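Local coordinates for hypothetical protein AF1796 (Archaeoglobus fulgidus, PDB 1VIM) that is of unknown function but probably binds a carbohydrate derivative and may act as an isomerase, at residues I50-A55 with V76-E81; L119-G124 with K132-V137; G56-I61 with T160-T165; E35-M40 with V136-K141. All blocks are in the same frame, centred on the assembly; numbering follows the deposited sequence.

Contact 1: I50-A55 with V76-E81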
loop_
_atom_site.group_PDB
_atom_site.type_symbol
_atom_site.label_atom_id
_atom_site.label_comp_id
_atom_site.label_asym_id
_atom_site.label_seq_id
_atom_site.Cartn_x
_atom_site.Cartn_y
_atom_site.Cartn_z
ATOM N N ILE A 50 5.254 10.285 16.022
ATOM C CA ILE A 50 5.978 9.038 15.878
ATOM C C ILE A 50 5.880 8.620 14.423
ATOM O O ILE A 50 4.802 8.642 13.824
ATOM C CB ILE A 50 5.377 7.935 16.793
ATOM C CG1 ILE A 50 5.384 8.414 18.253
ATOM C CG2 ILE A 50 6.140 6.614 16.620
ATOM C CD1 ILE A 50 4.038 8.322 18.923
ATOM N N PHE A 51 7.029 8.245 13.868
ATOM C CA PHE A 51 7.084 7.711 12.523
ATOM C C PHE A 51 7.580 6.285 12.624
ATOM O O PHE A 51 8.477 6.008 13.454
ATOM C CB PHE A 51 8.062 8.522 11.671
ATOM C CG PHE A 51 7.600 9.931 11.347
ATOM C CD1 PHE A 51 7.470 10.912 12.338
ATOM C CD2 PHE A 51 7.343 10.300 10.029
ATOM C CE1 PHE A 51 7.047 12.200 12.015
ATOM C CE2 PHE A 51 6.959 11.588 9.702
ATOM C CZ PHE A 51 6.789 12.529 10.681
ATOM N N VAL A 52 7.047 5.377 11.800
ATOM C CA VAL A 52 7.501 3.980 11.845
ATOM C C VAL A 52 7.975 3.517 10.481
ATOM O O VAL A 52 7.473 3.990 9.437
ATOM C CB VAL A 52 6.431 3.008 12.369
ATOM C CG1 VAL A 52 5.875 3.502 13.694
ATOM C CG2 VAL A 52 5.348 2.789 11.319
ATOM N N ILE A 53 8.939 2.591 10.469
ATOM C CA ILE A 53 9.412 2.036 9.198
ATOM C C ILE A 53 9.896 0.615 9.371
ATOM O O ILE A 53 10.554 0.296 10.367
ATOM C CB ILE A 53 10.526 2.908 8.554
ATOM C CG1 ILE A 53 10.927 2.340 7.176
ATOM C CG2 ILE A 53 11.764 3.002 9.468
ATOM C CD1 ILE A 53 11.839 3.236 6.402
ATOM N N GLY A 54 9.572 -0.235 8.395
ATOM C CA GLY A 54 10.255 -1.504 8.185
ATOM C C GLY A 54 10.126 -1.872 6.731
ATOM O O GLY A 54 9.278 -1.308 6.034
ATOM N N ALA A 55 10.985 -2.778 6.276
ATOM C CA ALA A 55 10.909 -3.261 4.905
ATOM C C ALA A 55 10.225 -4.609 4.876
ATOM O O ALA A 55 10.330 -5.384 5.807
ATOM C CB ALA A 55 12.295 -3.402 4.326
ATOM N N VAL A 76 0.803 9.591 14.733
ATOM C CA VAL A 76 1.711 8.571 14.216
ATOM C C VAL A 76 1.568 8.454 12.704
ATOM O O VAL A 76 0.493 8.636 12.150
ATOM C CB VAL A 76 1.488 7.208 14.933
ATOM C CG1 VAL A 76 0.060 6.746 14.817
ATOM C CG2 VAL A 76 2.467 6.136 14.478
ATOM N N TYR A 77 2.674 8.098 12.058
ATOM C CA TYR A 77 2.722 7.944 10.594
ATOM C C TYR A 77 3.610 6.788 10.240
ATOM O O TYR A 77 4.518 6.425 10.981
ATOM C CB TYR A 77 3.307 9.193 9.937
ATOM C CG TYR A 77 2.645 10.457 10.370
ATOM C CD1 TYR A 77 1.402 10.817 9.876
ATOM C CD2 TYR A 77 3.290 11.305 11.295
ATOM C CE1 TYR A 77 0.802 12.065 10.344
ATOM C CE2 TYR A 77 2.719 12.475 11.726
ATOM C CZ TYR A 77 1.512 12.825 11.274
ATOM O OH TYR A 77 1.085 14.061 11.764
ATOM N N VAL A 78 3.376 6.278 9.033
ATOM C CA VAL A 78 4.255 5.269 8.433
ATOM C C VAL A 78 5.099 5.944 7.353
ATOM O O VAL A 78 4.561 6.595 6.434
ATOM C CB VAL A 78 3.413 4.176 7.771
ATOM C CG1 VAL A 78 4.317 3.100 7.131
ATOM C CG2 VAL A 78 2.490 3.540 8.775
ATOM N N VAL A 79 6.417 5.774 7.427
ATOM C CA VAL A 79 7.302 6.388 6.432
ATOM C C VAL A 79 6.932 5.925 5.036
ATOM O O VAL A 79 6.691 4.737 4.812
ATOM C CB VAL A 79 8.803 6.090 6.720
ATOM C CG1 VAL A 79 9.698 6.617 5.583
ATOM C CG2 VAL A 79 9.216 6.685 8.051
ATOM N N GLY A 80 6.848 6.884 4.117
ATOM C CA GLY A 80 6.529 6.585 2.723
ATOM C C GLY A 80 5.059 6.577 2.356
ATOM O O GLY A 80 4.734 6.559 1.166
ATOM N N GLU A 81 4.184 6.623 3.349
ATOM C CA GLU A 81 2.760 6.575 3.089
ATOM C C GLU A 81 2.153 7.939 2.771
ATOM O O GLU A 81 2.758 9.003 2.962
ATOM C CB GLU A 81 2.023 5.817 4.217
ATOM C CG GLU A 81 2.371 4.340 4.256
ATOM C CD GLU A 81 1.876 3.574 3.074
ATOM O OE1 GLU A 81 0.961 4.067 2.351
ATOM O OE2 GLU A 81 2.437 2.480 2.882
#
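F51 and Y77 both turn CG beside the backbone N and anti to the carbonyl carbon (chi1 -69° and -52°), which brings their rings together on one face of the sheet. Y77 CD2 lies over a face of the F51 ring, offset toward its rim and 3.8 Å from F51 CZ. The ring planes are inclined at 50°, an oblique pair.

Beneath the rings run parallel strands in exact register, I50 beside V76, F51 beside Y77 and V52 beside V78. I50 O takes Y77 N (2.8 Å), Y77 O takes V52 N (2.9 Å), and V52 O takes V79 N (2.9 Å) in a nearly straight bond. V79 directs its side chain toward strand 50-53: its CG2 sits 4.2 Å from F51 CB and also meets I53 CB, just as the type II turn V78-E81 begins.

On the reverse face, V52 CG2 touches V78 CG2 at 3.9 Å, and V76 CG2 lies beside I50 CB. Helix 56-71, the crossover of this beta-alpha-beta unit, packs on V52 and V76. Strand 92-96 pairs with the other edge of 50-53, while V76 and V78 reach V83 and T82 of a second subunit beyond the end strand.

Contact 2: L119-G124 with K132-V137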
loop_
_atom_site.group_PDB
_atom_site.type_symbol
_atom_site.label_atom_id
_atom_site.label_comp_id
_atom_site.label_asym_id
_atom_site.label_seq_id
_atom_site.Cartn_x
_atom_site.Cartn_y
_atom_site.Cartn_z
ATOM N N LEU A 119 15.661 8.053 17.348
ATOM C CA LEU A 119 15.495 6.759 16.704
ATOM C C LEU A 119 15.450 5.655 17.745
ATOM O O LEU A 119 16.319 5.585 18.629
ATOM C CB LEU A 119 16.654 6.512 15.726
ATOM C CG LEU A 119 16.768 5.134 15.062
ATOM C CD1 LEU A 119 15.576 4.850 14.114
ATOM C CD2 LEU A 119 18.100 4.996 14.282
ATOM N N VAL A 120 14.411 4.834 17.663
ATOM C CA VAL A 120 14.326 3.585 18.388
ATOM C C VAL A 120 14.536 2.475 17.390
ATOM O O VAL A 120 13.813 2.395 16.388
ATOM C CB VAL A 120 12.961 3.387 19.071
ATOM C CG1 VAL A 120 12.892 2.036 19.754
ATOM C CG2 VAL A 120 12.653 4.528 20.029
ATOM N N ALA A 121 15.504 1.599 17.667
ATOM C CA ALA A 121 15.745 0.439 16.814
ATOM C C ALA A 121 15.163 -0.784 17.479
ATOM O O ALA A 121 15.548 -1.113 18.587
ATOM C CB ALA A 121 17.250 0.262 16.545
ATOM N N VAL A 122 14.236 -1.457 16.797
ATOM C CA VAL A 122 13.708 -2.748 17.239
ATOM C C VAL A 122 14.402 -3.786 16.370
ATOM O O VAL A 122 14.106 -3.906 15.176
ATOM C CB VAL A 122 12.178 -2.844 17.099
ATOM C CG1 VAL A 122 11.695 -4.209 17.559
ATOM C CG2 VAL A 122 11.490 -1.720 17.869
ATOM N N THR A 123 15.328 -4.510 16.980
ATOM C CA THR A 123 16.285 -5.316 16.225
ATOM C C THR A 123 16.789 -6.480 17.051
ATOM O O THR A 123 16.736 -6.429 18.283
ATOM C CB THR A 123 17.471 -4.407 15.734
ATOM O OG1 THR A 123 18.420 -5.171 14.964
ATOM C CG2 THR A 123 18.293 -3.815 16.902
ATOM N N GLY A 124 17.309 -7.512 16.377
ATOM C CA GLY A 124 17.912 -8.627 17.073
ATOM C C GLY A 124 19.399 -8.432 17.309
ATOM O O GLY A 124 20.015 -9.247 18.001
ATOM N N LYS A 132 23.540 1.138 16.140
ATOM C CA LYS A 132 24.573 2.137 16.428
ATOM C C LYS A 132 24.099 3.565 16.276
ATOM O O LYS A 132 24.635 4.460 16.925
ATOM C CB LYS A 132 25.845 1.892 15.600
ATOM C CG LYS A 132 26.563 0.609 15.978
ATOM C CD LYS A 132 27.869 0.449 15.220
ATOM C CE LYS A 132 27.640 0.073 13.781
ATOM N NZ LYS A 132 28.943 -0.071 13.057
ATOM N N MET A 133 23.091 3.794 15.433
ATOM C CA MET A 133 22.505 5.112 15.237
ATOM C C MET A 133 21.419 5.464 16.252
ATOM O O MET A 133 21.001 6.618 16.327
ATOM C CB MET A 133 21.853 5.186 13.843
ATOM C CG MET A 133 22.841 5.399 12.713
ATOM S SD MET A 133 21.993 5.690 11.146
ATOM C CE MET A 133 21.372 4.113 10.844
ATOM N N ALA A 134 20.963 4.484 17.019
ATOM C CA ALA A 134 19.703 4.627 17.745
ATOM C C ALA A 134 19.884 5.268 19.094
ATOM O O ALA A 134 20.897 5.066 19.762
ATOM C CB ALA A 134 19.069 3.276 17.934
ATOM N N ASP A 135 18.885 6.030 19.502
ATOM C CA ASP A 135 18.845 6.533 20.863
ATOM C C ASP A 135 18.473 5.460 21.865
ATOM O O ASP A 135 18.943 5.490 23.026
ATOM C CB ASP A 135 17.872 7.709 20.926
ATOM C CG ASP A 135 18.330 8.837 20.071
ATOM O OD1 ASP A 135 17.937 8.919 18.894
ATOM O OD2 ASP A 135 19.128 9.714 20.490
ATOM N N VAL A 136 17.618 4.525 21.446
ATOM C CA VAL A 136 17.190 3.398 22.258
ATOM C C VAL A 136 17.261 2.180 21.355
ATOM O O VAL A 136 16.725 2.187 20.228
ATOM C CB VAL A 136 15.732 3.564 22.769
ATOM C CG1 VAL A 136 15.252 2.318 23.453
ATOM C CG2 VAL A 136 15.627 4.767 23.715
ATOM N N VAL A 137 17.964 1.160 21.825
ATOM C CA VAL A 137 18.120 -0.095 21.102
ATOM C C VAL A 137 17.291 -1.131 21.849
ATOM O O VAL A 137 17.663 -1.556 22.955
ATOM C CB VAL A 137 19.599 -0.517 21.040
ATOM C CG1 VAL A 137 19.758 -1.860 20.336
ATOM C CG2 VAL A 137 20.431 0.591 20.394
#
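L119 O is gripped by two successive backbone amides, D135 N at 2.7 Å and V136 N at 3.3 Å. Both donors lie in the plane of the carbonyl, and the bond from D135 N is the shorter but the more bent of the two (133° at the hydrogen). D135 also answers with its side chain: OD1 accepts L119 N at 2.9 Å on the anti side of the carboxylate, so both polar backbone atoms of L119 are held by D135 and V136 where the chain enters strand 136-139. The same carboxylate oxygen forms a salt bridge with K113, which would be expected to balance its charge.

Further along, A121 N gives a straighter bond to V136 O (2.9 Å), and V120 CA-H also points at that oxygen. V120 thus pairs with V136, and A121 with V137, as parallel neighbours.

L119 holds CG anti to the backbone N (chi1 173°), which carries CD2 across to M133 CB at 3.8 Å, while CG rests on A134. On the same side A121 CB meets A134 CB, also at 3.8 Å. An alanine in place of L119 is likely to take the leucine branch away from M133 CB and A134, leaving a gap between the strand and the chain that packs on it.

Helix 103-115 and L130 pack around this leucine. Strand 118-123, the short helix 129-133 and strand 136-139 make a beta-alpha-beta crossover, here bringing the chain to the last strand of the parallel alpha/beta sheet characteristic of SIS domains.

Contact 3: G56-I61 with T160-T165; sequences GRSGYI and TMFELT
Two nitrogens of the R57 guanidinium, NE and NH2, converge on one oxygen of E163. NE reaches E163 OE1 at 2.8 Å with an angle of 162° at the hydrogen, on the syn side of the carboxylate; R57 NH2 meets E163 OE1 at 3.1 Å in a more bent bond. The oxygen lies in the guanidinium plane, whereas the carboxylate is turned 36° against it. The bend at chi3 of the arginine folds the guanidinium round to the acid, and R57 CB lies close to both carboxylate oxygens.

A water between the helices accepts from S58 N (2.9 Å), near the start of helix 56-71, and lies 2.9 Å from E163 OE2, to which it can donate. The glutamate thus probably has a partner at each oxygen. S58 OG comes up to the edge of the F162 ring, 3.9 Å from CE2. One turn on from R57, I61 CD1 approaches E163 CB in one of its two conformers, so this apolar contact is less certain.

The two helical segments run almost parallel, with 7° between their directions and axes 10.1 Å apart, the gap being filled mainly by R57 and E163. S58, I61 and F162 all lean on I96 of strand 92-96. At the assembly interface, R57 NH2 makes a salt bridge with D171 of the third subunit, and NH1 bonds to A64 O of the same neighbouring chain, so the arginine ties helices 56-71 and 160-181 of its own chain to that subunit.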
loop_
_atom_site.group_PDB
_atom_site.type_symbol
_atom_site.label_atom_id
_atom_site.label_comp_id
_atom_site.label_asym_id
_atom_site.label_seq_id
_atom_site.Cartn_x
_atom_site.Cartn_y
_atom_site.Cartn_z
ATOM N N GLY A 56 9.507 -4.897 3.801
ATOM C CA GLY A 56 8.913 -6.227 3.644
ATOM C C GLY A 56 8.011 -6.604 4.808
ATOM O O GLY A 56 7.178 -5.822 5.273
ATOM N N ARG A 57 8.169 -7.830 5.304
ATOM C CA ARG A 57 7.365 -8.280 6.439
ATOM C C ARG A 57 7.552 -7.439 7.701
ATOM O O ARG A 57 6.582 -7.212 8.439
ATOM C CB ARG A 57 7.568 -9.769 6.695
ATOM C CG ARG A 57 6.705 -10.613 5.743
ATOM C CD ARG A 57 7.086 -12.074 5.623
ATOM N NE ARG A 57 7.144 -12.708 6.927
ATOM C CZ ARG A 57 6.434 -13.778 7.309
ATOM N NH1 ARG A 57 5.501 -14.318 6.528
ATOM N NH2 ARG A 57 6.643 -14.278 8.522
ATOM N N SER A 58 8.747 -6.901 7.933
ATOM C CA SER A 58 8.916 -5.987 9.068
ATOM C C SER A 58 8.152 -4.687 8.864
ATOM O O SER A 58 7.787 -4.034 9.850
ATOM C CB SER A 58 10.386 -5.717 9.336
ATOM O OG SER A 58 10.951 -6.867 9.978
ATOM N N GLY A 59 7.920 -4.291 7.610
ATOM C CA GLY A 59 7.039 -3.172 7.319
ATOM C C GLY A 59 5.601 -3.443 7.730
ATOM O O GLY A 59 4.909 -2.542 8.191
ATOM N N TYR A 60 5.138 -4.673 7.557
ATOM C CA TYR A 60 3.790 -5.030 7.981
ATOM C C TYR A 60 3.663 -4.997 9.495
ATOM O O TYR A 60 2.616 -4.588 10.018
ATOM C CB TYR A 60 3.349 -6.395 7.419
ATOM C CG TYR A 60 3.564 -6.539 5.927
ATOM C CD1 TYR A 60 3.433 -5.444 5.054
ATOM C CD2 TYR A 60 3.938 -7.772 5.402
ATOM C CE1 TYR A 60 3.672 -5.606 3.675
ATOM C CE2 TYR A 60 4.199 -7.936 4.040
ATOM C CZ TYR A 60 4.054 -6.860 3.205
ATOM O OH TYR A 60 4.350 -7.030 1.876
ATOM N N ILE A 61 4.726 -5.386 10.202
ATOM C CA ILE A 61 4.737 -5.283 11.657
ATOM C C ILE A 61 4.722 -3.811 12.079
ATOM O O ILE A 61 3.990 -3.425 12.999
ATOM C CB ILE A 61 6.003 -5.973 12.205
ATOM C CG1 ILE A 61 6.028 -7.454 11.846
ATOM C CG2 ILE A 61 6.148 -5.720 13.710
ATOM C CD1 ILE A 61 7.273 -8.112 12.209
ATOM N N THR A 160 11.766 -15.089 10.107
ATOM C CA THR A 160 10.424 -15.317 10.653
ATOM C C THR A 160 10.364 -15.231 12.166
ATOM O O THR A 160 9.429 -14.658 12.710
ATOM C CB THR A 160 9.957 -16.726 10.209
ATOM O OG1 THR A 160 9.670 -16.716 8.800
ATOM C CG2 THR A 160 8.635 -17.136 10.868
ATOM N N MET A 161 11.313 -15.852 12.854
ATOM C CA MET A 161 11.230 -15.825 14.310
ATOM C C MET A 161 11.402 -14.428 14.889
ATOM O O MET A 161 10.677 -14.063 15.806
ATOM C CB MET A 161 12.214 -16.796 14.945
ATOM C CG MET A 161 11.865 -17.183 16.379
ATOM S SD MET A 161 10.191 -17.882 16.623
ATOM C CE MET A 161 10.160 -19.022 15.183
ATOM N N PHE A 162 12.330 -13.643 14.352
ATOM C CA PHE A 162 12.430 -12.245 14.767
ATOM C C PHE A 162 11.082 -11.539 14.532
ATOM O O PHE A 162 10.589 -10.791 15.392
ATOM C CB PHE A 162 13.514 -11.474 13.990
ATOM C CG PHE A 162 13.398 -9.990 14.174
ATOM C CD1 PHE A 162 13.845 -9.407 15.364
ATOM C CD2 PHE A 162 12.768 -9.190 13.204
ATOM C CE1 PHE A 162 13.689 -8.031 15.590
ATOM C CE2 PHE A 162 12.598 -7.827 13.425
ATOM C CZ PHE A 162 13.061 -7.241 14.607
ATOM N N GLU A 163 10.477 -11.746 13.370
ATOM C CA GLU A 163 9.271 -10.993 13.026
ATOM C C GLU A 163 8.126 -11.332 13.966
ATOM O O GLU A 163 7.476 -10.445 14.496
ATOM C CB GLU A 163 8.872 -11.282 11.583
ATOM C CG GLU A 163 9.929 -10.781 10.612
ATOM C CD GLU A 163 9.753 -11.288 9.231
ATOM O OE1 GLU A 163 8.846 -12.105 9.007
ATOM O OE2 GLU A 163 10.582 -10.872 8.384
ATOM N N LEU A 164 7.924 -12.617 14.246
ATOM C CA LEU A 164 6.863 -12.993 15.187
ATOM C C LEU A 164 7.146 -12.467 16.584
ATOM O O LEU A 164 6.251 -11.985 17.268
ATOM C CB LEU A 164 6.742 -14.531 15.249
ATOM C CG LEU A 164 6.199 -15.189 14.008
ATOM C CD1 LEU A 164 6.243 -16.694 14.194
ATOM C CD2 LEU A 164 4.790 -14.678 13.702
ATOM N N THR A 165 8.391 -12.548 17.004
ATOM C CA THR A 165 8.712 -12.129 18.357
ATOM C C THR A 165 8.559 -10.610 18.480
ATOM O O THR A 165 8.074 -10.110 19.499
ATOM C CB THR A 165 10.139 -12.567 18.716
ATOM O OG1 THR A 165 10.256 -13.989 18.541
ATOM C CG2 THR A 165 10.426 -12.343 20.217
HETATM O O HOH W 1 11.120 -8.287 7.146
#

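Contact 4: E35-M40 with V136-K141; sequences ETVGEM and VVMVVK
T36 pushes its methyl into strand 136-139: with CG2 anti to the backbone N (chi1 -54° for OG1), this carbon sits 3.2 Å from V137 O and 3.7 Å from V136 CG1. The threonine and V136 side chains lie alongside, pointing opposite ways. M138 SD also touches T36 CG2, at 3.9 Å. V37 CB points away from the strand, yet CG2 meets M138 CE at 3.9 Å, because the methionine, bent at chi2 and chi3, curls round to the helix. One turn after T36, E39 lays CB on V136 CG2 (3.9 Å). M40, fully extended, runs at about a right angle to M138 and places SD 3.9 Å from M138 CG.

V136 thus spreads its two methyls between T36, E39 and M40; an alanine here would probably open a gap beneath that turn of helix, costing E39 CB its apolar neighbour and T36 CG2 the valine methyl.

No hydrogen bond crosses between the segments, whose directions differ by 129°. Helix 34-46 covers one face of the parallel sheet at its end strand, as in alpha/beta sandwich folds, M40 continuing onto V120 and V122. Helix 160-181 packs beside it, with L173 against V37 and M40 and F169 against M138.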
loop_
_atom_site.group_PDB
_atom_site.type_symbol
_atom_site.label_atom_id
_atom_site.label_comp_id
_atom_site.label_asym_id
_atom_site.label_seq_id
_atom_site.Cartn_x
_atom_site.Cartn_y
_atom_site.Cartn_z
ATOM N N GLU A 35 14.265 -1.921 31.508
ATOM C CA GLU A 35 14.770 -0.545 31.530
ATOM C C GLU A 35 14.630 0.041 30.121
ATOM O O GLU A 35 14.164 1.169 29.926
ATOM C CB GLU A 35 16.248 -0.525 31.960
ATOM C CG GLU A 35 16.494 -0.791 33.435
ATOM C CD GLU A 35 17.974 -0.911 33.779
ATOM O OE1 GLU A 35 18.735 0.050 33.523
ATOM O OE2 GLU A 35 18.379 -1.972 34.305
ATOM N N THR A 36 15.021 -0.751 29.126
ATOM C CA THR A 36 14.930 -0.312 27.753
ATOM C C THR A 36 13.472 -0.132 27.300
ATOM O O THR A 36 13.155 0.817 26.605
ATOM C CB THR A 36 15.689 -1.284 26.840
ATOM O OG1 THR A 36 17.034 -1.408 27.336
ATOM C CG2 THR A 36 15.882 -0.665 25.506
ATOM N N VAL A 37 12.585 -1.015 27.735
ATOM C CA VAL A 37 11.174 -0.836 27.464
ATOM C C VAL A 37 10.728 0.534 27.995
ATOM O O VAL A 37 10.061 1.276 27.290
ATOM C CB VAL A 37 10.341 -1.948 28.107
ATOM C CG1 VAL A 37 8.848 -1.613 28.050
ATOM C CG2 VAL A 37 10.648 -3.296 27.429
ATOM N N GLY A 38 11.099 0.868 29.233
ATOM C CA GLY A 38 10.741 2.167 29.778
ATOM C C GLY A 38 11.261 3.338 28.955
ATOM O O GLY A 38 10.543 4.341 28.768
ATOM N N GLU A 39 12.509 3.237 28.475
ATOM C CA GLU A 39 13.125 4.301 27.660
ATOM C C GLU A 39 12.377 4.455 26.333
ATOM O O GLU A 39 12.160 5.571 25.840
ATOM C CB GLU A 39 14.608 4.012 27.387
ATOM C CG GLU A 39 15.489 4.105 28.625
ATOM C CD GLU A 39 16.836 3.436 28.431
ATOM O OE1 GLU A 39 17.137 2.981 27.298
ATOM O OE2 GLU A 39 17.603 3.363 29.425
ATOM N N MET A 40 11.998 3.325 25.742
ATOM C CA MET A 40 11.215 3.359 24.498
ATOM C C MET A 40 9.858 4.029 24.704
ATOM O O MET A 40 9.458 4.897 23.921
ATOM C CB MET A 40 11.040 1.940 23.931
ATOM C CG MET A 40 10.169 1.882 22.683
ATOM S SD MET A 40 10.237 0.244 21.936
ATOM C CE MET A 40 9.227 0.510 20.454
ATOM N N VAL A 136 17.618 4.525 21.446
ATOM C CA VAL A 136 17.190 3.398 22.258
ATOM C C VAL A 136 17.261 2.180 21.355
ATOM O O VAL A 136 16.725 2.187 20.228
ATOM C CB VAL A 136 15.732 3.564 22.769
ATOM C CG1 VAL A 136 15.252 2.318 23.453
ATOM C CG2 VAL A 136 15.627 4.767 23.715
ATOM N N VAL A 137 17.964 1.160 21.825
ATOM C CA VAL A 137 18.120 -0.095 21.102
ATOM C C VAL A 137 17.291 -1.131 21.849
ATOM O O VAL A 137 17.663 -1.556 22.955
ATOM C CB VAL A 137 19.599 -0.517 21.040
ATOM C CG1 VAL A 137 19.758 -1.860 20.336
ATOM C CG2 VAL A 137 20.431 0.591 20.394
ATOM N N MET A 138 16.144 -1.492 21.272
ATOM C CA MET A 138 15.235 -2.430 21.882
ATOM C C MET A 138 15.496 -3.803 21.286
ATOM O O MET A 138 15.105 -4.089 20.145
ATOM C CB MET A 138 13.797 -1.938 21.667
ATOM C CG MET A 138 12.722 -2.763 22.319
ATOM S SD MET A 138 12.737 -2.605 24.143
ATOM C CE MET A 138 13.077 -4.243 24.570
ATOM N N VAL A 139 16.241 -4.624 22.027
ATOM C CA VAL A 139 16.699 -5.891 21.487
ATOM C C VAL A 139 15.630 -6.942 21.630
ATOM O O VAL A 139 15.156 -7.237 22.724
ATOM C CB VAL A 139 17.987 -6.350 22.169
ATOM C CG1 VAL A 139 18.437 -7.673 21.572
ATOM C CG2 VAL A 139 19.071 -5.290 21.992
ATOM N N VAL A 140 15.210 -7.466 20.488
ATOM C CA VAL A 140 14.268 -8.566 20.412
ATOM C C VAL A 140 14.924 -9.574 19.501
ATOM O O VAL A 140 15.060 -9.330 18.312
ATOM C CB VAL A 140 12.892 -8.107 19.829
ATOM C CG1 VAL A 140 11.946 -9.255 19.757
ATOM C CG2 VAL A 140 12.289 -6.963 20.707
ATOM N N LYS A 141 15.391 -10.681 20.068
ATOM C CA LYS A 141 16.145 -11.688 19.282
ATOM C C LYS A 141 15.270 -12.500 18.364
ATOM O O LYS A 141 14.132 -12.815 18.707
ATOM C CB LYS A 141 16.803 -12.712 20.213
ATOM C CG LYS A 141 17.646 -12.139 21.304
ATOM C CD LYS A 141 18.839 -11.392 20.722
ATOM C CE LYS A 141 19.902 -12.338 20.205
ATOM N NZ LYS A 141 20.774 -11.703 19.164
#

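Overall arrangement
From the N terminus, contact 4 opens first, and its loop runs from helix 34-46 to strand 136-139. Contact 1 opens and closes wholly within it, pairing the strands at one end of the sheet. Contact 3 starts between the two halves of contact 1 and ends beyond contact 4, so it crosses both and ties helix 56-71 to helix 160-181. Contact 2 opens after contact 1 has closed, lies within the span of contact 3, and ends on V136 and V137, which it shares with contact 4. F162 of contact 3 packs on both 119-124 and V140, linking the helix pair to the far end of the sheet.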